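Local coordinates for tyrocidine synthetase 3 (Brevibacillus brevis, PDB 2JGP), which probably forms peptide bonds during assembly of the antibiotic tyrocidine, this piece pairing a peptidyl carrier domain with a condensation domain, at residues Q141-R146 with L234-Q239; P247-Q252 with L364-G369; D304-G309 with R494-F499. All blocks are in the same frame, centred on the assembly; numbering follows the deposited sequence.

Contact 1. Residues Q141-R146 with L234-Q239; sequences QRLIAR and LAEWVQ
Leu143 and Arg146, one turn apart on helix 133-146, meet Glu236 and Trp237 of helix 227-241 in a helix-helix packing within the condensation domain. The short segments approach to 10.2 Å between axes at 126°, nearer antiparallel than parallel.

The tightly packed part is apolar. Leu143 enters between two consecutive residues and uses both branches: CD2 rests on Glu236 CB at 3.8 Å, while CD1 lies 3.9 Å from Trp237 CB, at the edge of the indole and not over its face. The ring of Phe140, on the same helix as Leu143, meets that of Trp237.

The other part is polar and less deeply buried, since Arg146 remains partly exposed. Its CG stands anti to the backbone N (chi1 173°), and the chain stays extended to NE, which carries the guanidinium across to the Glu236 carboxylate. The grip is side-on and two-pronged: Arg146 NE donates to Glu236 OE1 at 2.9 Å and Arg146 NH2 to Glu236 OE2 at 3.2 Å. The planes are 56° apart and both oxygens are met from above the carboxylate plane, so the pair is not coplanar.

Arg146 does not hold the carboxylate alone: Glu236 OE1 is shared between Arg146 NE and His147 NE2, and His147 is the stronger partner.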
loop_
_atom_site.group_PDB
_atom_site.type_symbol
_atom_site.label_atom_id
_atom_site.label_comp_id
_atom_site.label_asym_id
_atom_site.label_seq_id
_atom_site.Cartn_x
_atom_site.Cartn_y
_atom_site.Cartn_z
ATOM N N GLN A 141 24.274 -5.049 -11.648
ATOM C CA GLN A 141 25.378 -4.388 -10.957
ATOM C C GLN A 141 25.137 -2.884 -10.896
ATOM O O GLN A 141 25.345 -2.255 -9.849
ATOM C CB GLN A 141 26.711 -4.708 -11.643
ATOM C CG GLN A 141 27.176 -6.144 -11.383
ATOM C CD GLN A 141 28.428 -6.530 -12.154
ATOM O OE1 GLN A 141 29.220 -7.346 -11.689
ATOM N NE2 GLN A 141 28.608 -5.952 -13.330
ATOM N N ARG A 142 24.670 -2.320 -12.007
ATOM C CA ARG A 142 24.293 -0.907 -12.053
ATOM C C ARG A 142 23.112 -0.604 -11.127
ATOM O O ARG A 142 23.124 0.409 -10.437
ATOM C CB ARG A 142 23.976 -0.466 -13.485
ATOM C CG ARG A 142 25.210 -0.312 -14.371
ATOM C CD ARG A 142 24.879 0.400 -15.673
ATOM N NE ARG A 142 26.081 0.810 -16.403
ATOM C CZ ARG A 142 26.853 0.001 -17.128
ATOM N NH1 ARG A 142 26.577 -1.296 -17.239
ATOM N NH2 ARG A 142 27.921 0.493 -17.747
ATOM N N LEU A 143 22.109 -1.485 -11.104
ATOM C CA LEU A 143 20.961 -1.326 -10.200
ATOM C C LEU A 143 21.408 -1.285 -8.750
ATOM O O LEU A 143 20.934 -0.455 -7.969
ATOM C CB LEU A 143 19.952 -2.471 -10.357
ATOM C CG LEU A 143 18.929 -2.436 -11.495
ATOM C CD1 LEU A 143 18.011 -3.647 -11.346
ATOM C CD2 LEU A 143 18.118 -1.144 -11.488
ATOM N N ILE A 144 22.301 -2.208 -8.397
ATOM C CA ILE A 144 22.855 -2.285 -7.047
ATOM C C ILE A 144 23.630 -1.012 -6.705
ATOM O O ILE A 144 23.501 -0.490 -5.604
ATOM C CB ILE A 144 23.763 -3.522 -6.883
ATOM C CG1 ILE A 144 22.929 -4.806 -6.974
ATOM C CG2 ILE A 144 24.489 -3.483 -5.546
ATOM C CD1 ILE A 144 23.752 -6.059 -7.224
ATOM N N ALA A 145 24.424 -0.514 -7.653
ATOM C CA ALA A 145 25.123 0.765 -7.479
ATOM C C ALA A 145 24.144 1.932 -7.312
ATOM O O ALA A 145 24.384 2.843 -6.517
ATOM C CB ALA A 145 26.056 1.034 -8.660
ATOM N N ARG A 146 23.044 1.893 -8.061
ATOM C CA ARG A 146 22.056 2.978 -8.073
ATOM C C ARG A 146 21.219 3.069 -6.800
ATOM O O ARG A 146 20.953 4.169 -6.309
ATOM C CB ARG A 146 21.122 2.814 -9.280
ATOM C CG ARG A 146 19.933 3.766 -9.327
ATOM C CD ARG A 146 19.193 3.604 -10.651
ATOM N NE ARG A 146 17.904 4.295 -10.676
ATOM C CZ ARG A 146 17.759 5.609 -10.829
ATOM N NH1 ARG A 146 18.816 6.402 -10.919
ATOM N NH2 ARG A 146 16.543 6.132 -10.859
ATOM N N LEU A 234 12.313 -3.875 -11.979
ATOM C CA LEU A 234 12.067 -4.507 -13.281
ATOM C C LEU A 234 12.175 -3.510 -14.434
ATOM O O LEU A 234 12.852 -3.774 -15.436
ATOM C CB LEU A 234 10.683 -5.168 -13.311
ATOM C CG LEU A 234 10.269 -5.829 -14.638
ATOM C CD1 LEU A 234 11.325 -6.799 -15.150
ATOM C CD2 LEU A 234 8.933 -6.536 -14.476
ATOM N N ALA A 235 11.483 -2.379 -14.300
ATOM C CA ALA A 235 11.468 -1.350 -15.334
ATOM C C ALA A 235 12.871 -0.832 -15.595
ATOM O O ALA A 235 13.280 -0.696 -16.746
ATOM C CB ALA A 235 10.546 -0.192 -14.932
ATOM N N GLU A 236 13.610 -0.564 -14.524
ATOM C CA GLU A 236 14.946 0.014 -14.641
ATOM C C GLU A 236 15.981 -0.997 -15.124
ATOM O O GLU A 236 16.943 -0.625 -15.793
ATOM C CB GLU A 236 15.378 0.648 -13.321
ATOM C CG GLU A 236 14.529 1.853 -12.949
ATOM C CD GLU A 236 15.089 2.643 -11.798
ATOM O OE1 GLU A 236 16.053 2.175 -11.165
ATOM O OE2 GLU A 236 14.556 3.736 -11.518
ATOM N N TRP A 237 15.782 -2.272 -14.787
ATOM C CA TRP A 237 16.639 -3.336 -15.301
ATOM C C TRP A 237 16.535 -3.395 -16.830
ATOM O O TRP A 237 17.550 -3.446 -17.531
ATOM C CB TRP A 237 16.263 -4.690 -14.690
ATOM C CG TRP A 237 17.116 -5.797 -15.215
ATOM C CD1 TRP A 237 18.353 -6.151 -14.777
ATOM C CD2 TRP A 237 16.812 -6.666 -16.314
ATOM N NE1 TRP A 237 18.841 -7.195 -15.529
ATOM C CE2 TRP A 237 17.914 -7.530 -16.478
ATOM C CE3 TRP A 237 15.714 -6.799 -17.173
ATOM C CZ2 TRP A 237 17.951 -8.517 -17.465
ATOM C CZ3 TRP A 237 15.751 -7.786 -18.155
ATOM C CH2 TRP A 237 16.864 -8.630 -18.290
ATOM N N VAL A 238 15.301 -3.380 -17.333
ATOM C CA VAL A 238 15.025 -3.368 -18.773
ATOM C C VAL A 238 15.669 -2.165 -19.464
ATOM O O VAL A 238 16.272 -2.303 -20.535
ATOM C CB VAL A 238 13.494 -3.355 -19.045
ATOM C CG1 VAL A 238 13.193 -3.030 -20.504
ATOM C CG2 VAL A 238 12.879 -4.694 -18.654
ATOM N N GLN A 239 15.537 -0.992 -18.851
ATOM C CA GLN A 239 16.144 0.235 -19.376
ATOM C C GLN A 239 17.674 0.160 -19.370
ATOM O O GLN A 239 18.319 0.484 -20.370
ATOM C CB GLN A 239 15.676 1.455 -18.572
ATOM C CG GLN A 239 14.243 1.880 -18.862
ATOM C CD GLN A 239 13.745 2.946 -17.901
ATOM O OE1 GLN A 239 13.473 2.665 -16.735
ATOM N NE2 GLN A 239 13.620 4.174 -18.389
#

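Contact 2. Residues P247-Q252 with L364-G369; sequences PELRIQ and LEPIVG
Pro366 and Ile367 lie against Leu249, Ile251 and Gln252 where two irregular loops of the condensation domain touch. No direct hydrogen bond joins them, so the loops are held together by apolar packing, with a water-mediated link that depends on the conformer of Gln252.

The segment 364-369 opens with a type I beta turn from Leu364 to Ile367, closed by a weak bond from Ile367 N to Leu364 O of 3.4 Å. At the third position of this turn, the Pro366 ring slides alongside Leu249, the two side chains running in opposite directions. Leu249 CD2 touches Pro366 CB at 3.8 Å and also the carbonyl, Pro366 O, at 3.7 Å.

Ile367 comes next and makes the closest approach. Its chain is stretched out beyond CB (chi2 -177°), which brings Ile367 CD1 to 3.2 Å from Ile251 O, a tight meeting of methyl and carbonyl. Ile367 CD1 also packs 3.9 Å from Ile251 CG2.

At Val368 the link becomes polar and indirect. A water donates to Val368 O at 2.7 Å; its second bond, to Gln252 OE1, would complete a bridge but is doubtful, because Gln252 has two conformers. Val368 O is also bound by Ser149 OG.

Around the contact, Gln252 is the N-cap of helix 253-263, its backbone N bound by Asp255, and Arg250 forms a salt bridge to Asp363. Val368 packs on Ser229 and Leu233 of helix 227-241, Ser229 OG binds Gly369 O, and the chain then runs on to strand 373-379.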
loop_
_atom_site.group_PDB
_atom_site.type_symbol
_atom_site.label_atom_id
_atom_site.label_comp_id
_atom_site.label_asym_id
_atom_site.label_seq_id
_atom_site.Cartn_x
_atom_site.Cartn_y
_atom_site.Cartn_z
ATOM N N PRO A 247 17.159 8.793 -14.403
ATOM C CA PRO A 247 17.181 10.084 -13.709
ATOM C C PRO A 247 17.715 9.966 -12.287
ATOM O O PRO A 247 17.516 8.940 -11.639
ATOM C CB PRO A 247 15.708 10.502 -13.694
ATOM C CG PRO A 247 14.955 9.233 -13.771
ATOM C CD PRO A 247 15.783 8.301 -14.597
ATOM N N GLU A 248 18.374 11.016 -11.806
ATOM C CA GLU A 248 19.015 10.985 -10.491
ATOM C C GLU A 248 17.985 10.918 -9.364
ATOM O O GLU A 248 16.900 11.484 -9.475
ATOM C CB GLU A 248 19.912 12.214 -10.304
ATOM C CG GLU A 248 21.087 12.293 -11.284
ATOM C CD GLU A 248 22.114 11.184 -11.091
ATOM O OE1 GLU A 248 22.081 10.490 -10.049
ATOM O OE2 GLU A 248 22.961 11.008 -11.992
ATOM N N LEU A 249 18.332 10.210 -8.290
ATOM C CA LEU A 249 17.462 10.076 -7.120
ATOM C C LEU A 249 17.822 11.124 -6.074
ATOM O O LEU A 249 18.906 11.081 -5.491
ATOM C CB LEU A 249 17.593 8.672 -6.515
ATOM C CG LEU A 249 17.148 7.504 -7.402
ATOM C CD1 LEU A 249 17.841 6.200 -6.998
ATOM C CD2 LEU A 249 15.642 7.341 -7.355
ATOM N N ARG A 250 16.909 12.064 -5.834
ATOM C CA ARG A 250 17.141 13.134 -4.864
ATOM C C ARG A 250 17.218 12.618 -3.435
ATOM O O ARG A 250 18.047 13.075 -2.644
ATOM C CB ARG A 250 16.025 14.186 -4.936
ATOM C CG ARG A 250 16.182 15.277 -3.884
ATOM C CD ARG A 250 15.221 16.434 -4.042
ATOM N NE ARG A 250 15.571 17.467 -3.069
ATOM C CZ ARG A 250 15.155 17.508 -1.803
ATOM N NH1 ARG A 250 14.324 16.595 -1.318
ATOM N NH2 ARG A 250 15.565 18.493 -1.012
ATOM N N ILE A 251 16.323 11.689 -3.114
ATOM C CA ILE A 251 16.120 11.224 -1.757
ATOM C C ILE A 251 16.307 9.709 -1.714
ATOM O O ILE A 251 15.912 9.000 -2.643
ATOM C CB ILE A 251 14.694 11.617 -1.266
ATOM C CG1 ILE A 251 14.504 13.144 -1.297
ATOM C CG2 ILE A 251 14.427 11.100 0.126
ATOM C CD1 ILE A 251 15.418 13.911 -0.348
ATOM N N GLN A 252 16.920 9.227 -0.631
ATOM C CA GLN A 252 17.137 7.786 -0.463
ATOM C C GLN A 252 16.400 7.248 0.754
ATOM O O GLN A 252 15.863 8.004 1.559
ATOM C CB GLN A 252 18.633 7.463 -0.397
ATOM C CG GLN A 252 19.234 7.088 -1.755
ATOM C CD GLN A 252 18.852 5.686 -2.210
ATOM O OE1 GLN A 252 18.138 4.953 -1.505
ATOM N NE2 GLN A 252 19.321 5.305 -3.401
ATOM N N LEU A 364 9.387 10.210 -2.613
ATOM C CA LEU A 364 9.383 8.817 -2.180
ATOM C C LEU A 364 8.999 7.840 -3.292
ATOM O O LEU A 364 9.255 6.643 -3.171
ATOM C CB LEU A 364 8.437 8.627 -0.989
ATOM C CG LEU A 364 8.714 9.461 0.264
ATOM C CD1 LEU A 364 7.749 9.064 1.374
ATOM C CD2 LEU A 364 10.161 9.318 0.738
ATOM N N GLU A 365 8.393 8.339 -4.366
ATOM C CA GLU A 365 7.847 7.473 -5.415
ATOM C C GLU A 365 8.880 6.595 -6.157
ATOM O O GLU A 365 8.571 5.444 -6.486
ATOM C CB GLU A 365 7.010 8.295 -6.416
ATOM C CG GLU A 365 5.732 8.883 -5.795
ATOM C CD GLU A 365 4.984 9.836 -6.723
ATOM O OE1 GLU A 365 4.095 10.571 -6.234
ATOM O OE2 GLU A 365 5.292 9.866 -7.932
ATOM N N PRO A 366 10.100 7.118 -6.416
ATOM C CA PRO A 366 11.069 6.348 -7.198
ATOM C C PRO A 366 12.039 5.503 -6.370
ATOM O O PRO A 366 12.902 4.838 -6.944
ATOM C CB PRO A 366 11.839 7.443 -7.937
ATOM C CG PRO A 366 11.851 8.595 -6.975
ATOM C CD PRO A 366 10.648 8.440 -6.060
ATOM N N ILE A 367 11.890 5.514 -5.046
ATOM C CA ILE A 367 12.854 4.883 -4.154
ATOM C C ILE A 367 12.602 3.382 -4.015
ATOM O O ILE A 367 11.469 2.941 -3.846
ATOM C CB ILE A 367 12.822 5.530 -2.749
ATOM C CG1 ILE A 367 13.115 7.035 -2.838
ATOM C CG2 ILE A 367 13.820 4.848 -1.811
ATOM C CD1 ILE A 367 13.168 7.728 -1.493
ATOM N N VAL A 368 13.674 2.599 -4.076
ATOM C CA VAL A 368 13.612 1.180 -3.746
ATOM C C VAL A 368 13.745 1.000 -2.221
ATOM O O VAL A 368 14.746 1.378 -1.621
ATOM C CB VAL A 368 14.707 0.406 -4.511
ATOM C CG1 VAL A 368 14.759 -1.056 -4.083
ATOM C CG2 VAL A 368 14.471 0.538 -6.027
ATOM N N GLY A 369 12.717 0.438 -1.599
ATOM C CA GLY A 369 12.684 0.300 -0.145
ATOM C C GLY A 369 11.325 -0.168 0.332
ATOM O O GLY A 369 10.405 -0.368 -0.474
HETATM O O HOH W 1 17.137 2.283 -2.448
#

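Contact 3. Residues D304-G309 with R494-F499; sequences DQCTIG and RFSRHF
The strand carrying Cys306 and Ile308 runs beside the helix carrying Ser496 and Arg497, the segment axes 9.1 Å apart at their closest and inclined by 32°. The nearest backbone atoms of this kind are Ile308 CA and Ser496 CA, 7.3 Å apart. This is helix-on-sheet packing in the condensation domain, helix 489-508 lying on one face of a sheet at its edge strand.

Cys306 and Ile308, two residues apart, point from one face of the strand to the helix, whereas Thr307 between them points away. Ser496 is the common target. Ser496 CB receives Ile308 CG2 at 3.9 Å, and Ser496 OG lies 4.1 Å from Cys306 SG. That last pair only touches: the polar partner of Ser496 OG is Met492 O, one turn back in its own helix. Ile308 has CG1 anti to the backbone N (chi1 -172°), which sends Ile308 CD1 past Ser496 to the aliphatic part of Arg497, 4.3 Å from Arg497 CG. The Arg497 guanidinium is folded back instead, laying one face over Arg494 CA. No hydrogen bond crosses, and the buried area is small.

Strand 303-309 is bonded through Asp304, Cys306 and Ile308 to strand 476-483, and Arg489 ties Asp304 to the start of helix 489-508. Ser496 also touches Val480 and Phe499 touches Ile478, both on strand 476-483, while Phe495 and Phe499 pack against helix 329-345.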
loop_
_atom_site.group_PDB
_atom_site.type_symbol
_atom_site.label_atom_id
_atom_site.label_comp_id
_atom_site.label_asym_id
_atom_site.label_seq_id
_atom_site.Cartn_x
_atom_site.Cartn_y
_atom_site.Cartn_z
ATOM N N ASP A 304 -5.915 -20.426 -1.227
ATOM C CA ASP A 304 -6.263 -20.600 -2.628
ATOM C C ASP A 304 -6.924 -19.322 -3.098
ATOM O O ASP A 304 -7.160 -18.422 -2.301
ATOM C CB ASP A 304 -7.222 -21.762 -2.815
ATOM C CG ASP A 304 -6.912 -22.572 -4.064
ATOM O OD1 ASP A 304 -6.716 -21.974 -5.160
ATOM O OD2 ASP A 304 -6.865 -23.808 -3.930
ATOM N N GLN A 305 -7.223 -19.252 -4.392
ATOM C CA GLN A 305 -7.793 -18.048 -4.982
ATOM C C GLN A 305 -8.901 -18.387 -5.966
ATOM O O GLN A 305 -8.897 -19.457 -6.571
ATOM C CB GLN A 305 -6.704 -17.236 -5.693
ATOM C CG GLN A 305 -7.239 -16.006 -6.428
ATOM C CD GLN A 305 -6.152 -15.076 -6.939
ATOM O OE1 GLN A 305 -5.015 -15.094 -6.461
ATOM N NE2 GLN A 305 -6.510 -14.238 -7.910
ATOM N N CYS A 306 -9.848 -17.463 -6.112
ATOM C CA CYS A 306 -10.804 -17.496 -7.213
ATOM C C CYS A 306 -10.942 -16.090 -7.787
ATOM O O CYS A 306 -10.725 -15.096 -7.086
ATOM C CB CYS A 306 -12.159 -18.036 -6.759
ATOM S SG CYS A 306 -12.887 -17.144 -5.387
ATOM N N THR A 307 -11.276 -16.018 -9.070
ATOM C CA THR A 307 -11.400 -14.744 -9.769
ATOM C C THR A 307 -12.643 -14.759 -10.648
ATOM O O THR A 307 -12.966 -15.781 -11.248
ATOM C CB THR A 307 -10.159 -14.469 -10.643
ATOM O OG1 THR A 307 -8.977 -14.525 -9.832
ATOM C CG2 THR A 307 -10.251 -13.095 -11.300
ATOM N N ILE A 308 -13.336 -13.623 -10.713
ATOM C CA ILE A 308 -14.521 -13.480 -11.557
ATOM C C ILE A 308 -14.581 -12.066 -12.130
ATOM O O ILE A 308 -14.210 -11.105 -11.457
ATOM C CB ILE A 308 -15.819 -13.806 -10.772
ATOM C CG1 ILE A 308 -17.028 -13.854 -11.713
ATOM C CG2 ILE A 308 -16.053 -12.795 -9.664
ATOM C CD1 ILE A 308 -18.224 -14.576 -11.132
ATOM N N GLY A 309 -15.035 -11.952 -13.377
ATOM C CA GLY A 309 -15.183 -10.654 -14.032
ATOM C C GLY A 309 -16.483 -9.977 -13.651
ATOM O O GLY A 309 -17.520 -10.632 -13.550
ATOM N N ARG A 494 -19.420 -18.078 -4.442
ATOM C CA ARG A 494 -20.722 -17.495 -4.105
ATOM C C ARG A 494 -20.572 -16.127 -3.430
ATOM O O ARG A 494 -21.349 -15.210 -3.704
ATOM C CB ARG A 494 -21.520 -18.444 -3.201
ATOM C CG ARG A 494 -22.927 -17.960 -2.873
ATOM C CD ARG A 494 -23.696 -18.957 -2.009
ATOM N NE ARG A 494 -23.911 -20.229 -2.704
ATOM C CZ ARG A 494 -23.271 -21.372 -2.457
ATOM N NH1 ARG A 494 -22.347 -21.463 -1.504
ATOM N NH2 ARG A 494 -23.569 -22.449 -3.174
ATOM N N PHE A 495 -19.585 -16.025 -2.539
ATOM C CA PHE A 495 -19.198 -14.776 -1.874
ATOM C C PHE A 495 -18.917 -13.683 -2.901
ATOM O O PHE A 495 -19.369 -12.548 -2.753
ATOM C CB PHE A 495 -17.948 -15.054 -1.021
ATOM C CG PHE A 495 -17.446 -13.881 -0.212
ATOM C CD1 PHE A 495 -18.087 -13.496 0.957
ATOM C CD2 PHE A 495 -16.283 -13.212 -0.585
ATOM C CE1 PHE A 495 -17.600 -12.440 1.724
ATOM C CE2 PHE A 495 -15.786 -12.157 0.171
ATOM C CZ PHE A 495 -16.444 -11.774 1.334
ATOM N N SER A 496 -18.177 -14.044 -3.948
ATOM C CA SER A 496 -17.825 -13.112 -5.023
ATOM C C SER A 496 -19.043 -12.673 -5.843
ATOM O O SER A 496 -19.190 -11.489 -6.142
ATOM C CB SER A 496 -16.782 -13.743 -5.945
ATOM O OG SER A 496 -15.633 -14.139 -5.213
ATOM N N ARG A 497 -19.903 -13.625 -6.208
ATOM C CA ARG A 497 -21.150 -13.321 -6.916
ATOM C C ARG A 497 -22.026 -12.385 -6.091
ATOM O O ARG A 497 -22.672 -11.496 -6.639
ATOM C CB ARG A 497 -21.940 -14.600 -7.236
ATOM C CG ARG A 497 -21.259 -15.549 -8.220
ATOM C CD ARG A 497 -22.235 -16.580 -8.792
ATOM N NE ARG A 497 -22.763 -17.496 -7.774
ATOM C CZ ARG A 497 -22.141 -18.589 -7.327
ATOM N NH1 ARG A 497 -20.944 -18.941 -7.792
ATOM N NH2 ARG A 497 -22.724 -19.341 -6.397
ATOM N N HIS A 498 -22.052 -12.597 -4.774
ATOM C CA HIS A 498 -22.812 -11.734 -3.875
ATOM C C HIS A 498 -22.262 -10.309 -3.847
ATOM O O HIS A 498 -23.030 -9.352 -3.744
ATOM C CB HIS A 498 -22.876 -12.321 -2.462
ATOM C CG HIS A 498 -23.810 -13.487 -2.335
ATOM N ND1 HIS A 498 -24.757 -13.792 -3.288
ATOM C CD2 HIS A 498 -23.958 -14.406 -1.353
ATOM C CE1 HIS A 498 -25.435 -14.862 -2.908
ATOM N NE2 HIS A 498 -24.971 -15.253 -1.735
ATOM N N PHE A 499 -20.946 -10.156 -3.962
ATOM C CA PHE A 499 -20.360 -8.822 -4.096
ATOM C C PHE A 499 -20.898 -8.126 -5.352
ATOM O O PHE A 499 -21.252 -6.941 -5.317
ATOM C CB PHE A 499 -18.828 -8.871 -4.147
ATOM C CG PHE A 499 -18.196 -7.516 -4.337
ATOM C CD1 PHE A 499 -17.986 -6.676 -3.252
ATOM C CD2 PHE A 499 -17.845 -7.068 -5.603
ATOM C CE1 PHE A 499 -17.424 -5.417 -3.427
ATOM C CE2 PHE A 499 -17.285 -5.805 -5.788
ATOM C CZ PHE A 499 -17.075 -4.983 -4.695
#

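How the contacts relate
Contacts 1 and 2 are neighbours, their centres 13 Å apart, and Arg146 joins them: Arg146 NH1 lies 2.9 Å from Pro247 O, a probable hydrogen bond, while Arg146 NH2 packs 3.8 Å from Leu249 CG. Helix 227-241 serves both. It starts at the end of the HHxxxDG signature, the probable catalytic motif of this family; its first turns touch the 364-369 segment of contact 2, whereas contact 1 lies further along. A dioxane, probably from the crystallisation liquor, sits close to the Trp237 side chain. Contact 3 is remote, with centres 38 Å from contact 1 and 37 Å from contact 2, although its segments alternate with those of contact 2 along the chain.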